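Local structure of post-proline cleaving enzyme (Rickettsia typhi, 4HVT) at residues Ala585-Val590 with Ile696-Phe701. The protein is probably a serine-type oligopeptidase of the prolyl oligopeptidase family, cleaving short peptides on the carboxyl side of proline. Residues are numbered along the deposited sequence; the frame is centred on the assembly and turned at random.
Sequences AVACEV and INLYTF
Strand 585-589 and segment 696-701 of helix 688-706 pack nearly antiparallel, at 159°, with their axes 9.9 Å apart. Ala587 and Leu698 bring the backbones nearest, at 7.6 Å between their CA atoms. Ala585, Ala587 and Glu589 direct their CB atoms at the helix, which answers with Leu698 and Phe701, one turn apart. No hydrogen bond joins the two segments.

Phe701 has CG anti to the backbone N (chi1 164°), and its ring reaches the strand beside Ala585 and Val586. Phe701 CZ lies 4.1 Å from Ala585 CB. Val586 O meets the same ring obliquely, 3.3 Å from Phe701 CE2. Val586 turns its own side chain to the other side of the sheet. The Phe701 side chain also touches Thr640 and Leu642 of the adjoining strand 640-646, and so spans two neighbouring strands.

Leu698 uses its CD1 branch. Leu698 CD1 is 4.1 Å from Ala587 CB and 3.5 Å from Glu589 OE1. The Glu589 chain is extended beyond CG and crosses the leucine at about a right angle. Its carboxylate is buried, but OE1 is hydrogen-bonded to Tyr694 OH, earlier on the same helix. Lys563 is a distant, weak ionic partner of OE2.

Ala585 and Ala587 present small methyls to the helix, and the larger Phe701 and Leu698 pack against them. Strand 585-589 lies between parallel strands 560-565 and 640-646, and helix 688-706 packs on one face of this central sheet. Such helix-on-sheet packing is characteristic of the alpha/beta-hydrolase fold, here in the domain that carries the probable Ser566-His682-Asp649 triad.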
ATOM      1  N   ALA A 585     -24.716  -7.282  -1.078  1.00 18.80           N
ATOM      2  CA  ALA A 585     -24.132  -6.265  -0.202  1.00 17.96           C
ATOM      3  C   ALA A 585     -22.790  -5.748  -0.777  1.00 16.78           C
ATOM      4  O   ALA A 585     -22.084  -6.427  -1.548  1.00 16.12           O
ATOM      5  CB  ALA A 585     -23.908  -6.799   1.206  1.00 17.95           C
ATOM      6  N   VAL A 586     -22.549  -4.501  -0.467  1.00 16.16           N
ATOM      7  CA  VAL A 586     -21.375  -3.801  -0.947  1.00 15.47           C
ATOM      8  C   VAL A 586     -20.723  -2.974   0.175  1.00 15.25           C
ATOM      9  O   VAL A 586     -21.407  -2.306   0.937  1.00 15.78           O
ATOM     10  CB  VAL A 586     -21.743  -2.837  -2.071  1.00 15.46           C
ATOM     11  CG1 VAL A 586     -20.498  -2.195  -2.653  1.00 14.74           C
ATOM     12  CG2 VAL A 586     -22.505  -3.503  -3.218  1.00 15.81           C
ATOM     13  N   ALA A 587     -19.394  -2.992   0.246  1.00 14.72           N
ATOM     14  CA  ALA A 587     -18.633  -2.024   1.053  1.00 14.29           C
ATOM     15  C   ALA A 587     -17.690  -1.247   0.125  1.00 13.75           C
ATOM     16  O   ALA A 587     -16.868  -1.823  -0.553  1.00 13.21           O
ATOM     17  CB  ALA A 587     -17.902  -2.714   2.186  1.00 14.26           C
ATOM     18  N   CYS A 588     -17.955   0.056   0.025  1.00 13.76           N
ATOM     19  CA  CYS A 588     -17.267   1.009  -0.808  1.00 13.63           C
ATOM     20  C   CYS A 588     -16.427   1.867   0.127  1.00 13.74           C
ATOM     21  O   CYS A 588     -16.929   2.800   0.779  1.00 14.08           O
ATOM     22  CB  CYS A 588     -18.324   1.810  -1.506  1.00 13.82           C
ATOM     23  SG  CYS A 588     -17.677   2.982  -2.704  1.00 13.11           S
ATOM     24  N   GLU A 589     -15.148   1.530   0.226  1.00 13.53           N
ATOM     25  CA  GLU A 589     -14.323   2.079   1.285  1.00 13.88           C
ATOM     26  C   GLU A 589     -13.373   3.145   0.742  1.00 13.13           C
ATOM     27  O   GLU A 589     -12.720   2.902  -0.287  1.00 12.74           O
ATOM     28  CB  GLU A 589     -13.491   0.975   1.912  1.00 14.73           C
ATOM     29  CG  GLU A 589     -14.298  -0.210   2.358  1.00 16.56           C
ATOM     30  CD  GLU A 589     -13.435  -1.273   2.974  1.00 17.15           C
ATOM     31  OE1 GLU A 589     -12.908  -1.059   4.102  1.00 17.53           O
ATOM     32  OE2 GLU A 589     -13.282  -2.339   2.311  1.00 20.77           O
ATOM     33  N   VAL A 590     -13.291   4.293   1.437  1.00 12.87           N
ATOM     34  CA  VAL A 590     -12.432   5.451   1.096  1.00 12.88           C
ATOM     35  C   VAL A 590     -12.279   5.581  -0.412  1.00 11.98           C
ATOM     36  O   VAL A 590     -11.183   5.532  -0.932  1.00 11.93           O
ATOM     37  CB  VAL A 590     -11.108   5.485   1.844  1.00 13.11           C
ATOM     38  CG1 VAL A 590     -11.346   5.689   3.331  1.00 13.68           C
ATOM     39  CG2 VAL A 590     -10.322   4.209   1.627  1.00 12.94           C
ATOM     40  N   ILE A 696     -15.205  -3.850  13.111  1.00 18.61           N
ATOM     41  CA  ILE A 696     -16.435  -4.303  13.761  1.00 19.03           C
ATOM     42  C   ILE A 696     -17.663  -3.818  12.995  1.00 19.00           C
ATOM     43  O   ILE A 696     -18.627  -4.564  12.807  1.00 19.33           O
ATOM     44  CB  ILE A 696     -16.509  -3.834  15.240  1.00 20.06           C
ATOM     45  CG1 ILE A 696     -15.425  -4.504  16.099  1.00 20.11           C
ATOM     46  CG2 ILE A 696     -17.885  -4.064  15.831  1.00 21.06           C
ATOM     47  CD1 ILE A 696     -15.079  -3.637  17.299  1.00 20.64           C
ATOM     48  N   ASN A 697     -17.649  -2.552  12.600  1.00 18.55           N
ATOM     49  CA  ASN A 697     -18.766  -1.992  11.832  1.00 19.01           C
ATOM     50  C   ASN A 697     -18.907  -2.682  10.483  1.00 18.63           C
ATOM     51  O   ASN A 697     -20.028  -3.113  10.094  1.00 19.56           O
ATOM     52  CB  ASN A 697     -18.567  -0.525  11.656  1.00 18.61           C
ATOM     53  CG  ASN A 697     -18.859   0.258  12.921  1.00 19.60           C
ATOM     54  OD1 ASN A 697     -19.655  -0.186  13.772  1.00 21.20           O
ATOM     55  ND2 ASN A 697     -18.246   1.461  13.044  1.00 19.50           N
ATOM     56  N   LEU A 698     -17.772  -2.865   9.812  1.00 17.63           N
ATOM     57  CA  LEU A 698     -17.777  -3.476   8.494  1.00 17.81           C
ATOM     58  C   LEU A 698     -18.259  -4.932   8.504  1.00 18.05           C
ATOM     59  O   LEU A 698     -19.069  -5.335   7.653  1.00 17.65           O
ATOM     60  CB  LEU A 698     -16.374  -3.355   7.862  1.00 17.65           C
ATOM     61  CG  LEU A 698     -16.346  -3.769   6.386  1.00 17.97           C
ATOM     62  CD1 LEU A 698     -15.533  -2.855   5.518  1.00 18.36           C
ATOM     63  CD2 LEU A 698     -15.866  -5.204   6.341  1.00 17.99           C
ATOM     64  N   TYR A 699     -17.725  -5.702   9.440  1.00 17.51           N
ATOM     65  CA  TYR A 699     -18.070  -7.141   9.535  1.00 18.38           C
ATOM     66  C   TYR A 699     -19.470  -7.357  10.115  1.00 18.82           C
ATOM     67  O   TYR A 699     -20.119  -8.304   9.722  1.00 18.73           O
ATOM     68  CB  TYR A 699     -16.969  -7.985  10.201  1.00 18.90           C
ATOM     69  CG  TYR A 699     -15.898  -8.297   9.213  1.00 19.51           C
ATOM     70  CD1 TYR A 699     -16.084  -9.275   8.239  1.00 20.56           C
ATOM     71  CD2 TYR A 699     -14.710  -7.628   9.240  1.00 18.91           C
ATOM     72  CE1 TYR A 699     -15.109  -9.541   7.309  1.00 20.87           C
ATOM     73  CE2 TYR A 699     -13.736  -7.882   8.312  1.00 19.80           C
ATOM     74  CZ  TYR A 699     -13.932  -8.832   7.355  1.00 21.10           C
ATOM     75  OH  TYR A 699     -12.944  -9.085   6.430  1.00 22.80           O
ATOM     76  N   THR A 700     -19.964  -6.430  10.931  1.00 18.80           N
ATOM     77  CA  THR A 700     -21.333  -6.513  11.402  1.00 19.91           C
ATOM     78  C   THR A 700     -22.237  -6.294  10.194  1.00 19.84           C
ATOM     79  O   THR A 700     -23.179  -7.065   9.995  1.00 19.92           O
ATOM     80  CB  THR A 700     -21.606  -5.531  12.555  1.00 20.65           C
ATOM     81  OG1 THR A 700     -20.729  -5.830  13.656  1.00 20.53           O
ATOM     82  CG2 THR A 700     -23.076  -5.632  13.007  1.00 21.65           C
ATOM     83  N   PHE A 701     -21.902  -5.297   9.367  1.00 19.13           N
ATOM     84  CA  PHE A 701     -22.688  -4.979   8.169  1.00 19.02           C
ATOM     85  C   PHE A 701     -22.827  -6.240   7.270  1.00 18.62           C
ATOM     86  O   PHE A 701     -23.909  -6.575   6.807  1.00 18.93           O
ATOM     87  CB  PHE A 701     -22.071  -3.767   7.411  1.00 18.55           C
ATOM     88  CG  PHE A 701     -22.556  -3.617   6.006  1.00 18.35           C
ATOM     89  CD1 PHE A 701     -23.812  -3.058   5.732  1.00 19.44           C
ATOM     90  CD2 PHE A 701     -21.788  -4.032   4.956  1.00 17.95           C
ATOM     91  CE1 PHE A 701     -24.227  -2.913   4.420  1.00 19.10           C
ATOM     92  CE2 PHE A 701     -22.221  -3.921   3.655  1.00 18.06           C
ATOM     93  CZ  PHE A 701     -23.447  -3.373   3.393  1.00 18.63           C
TER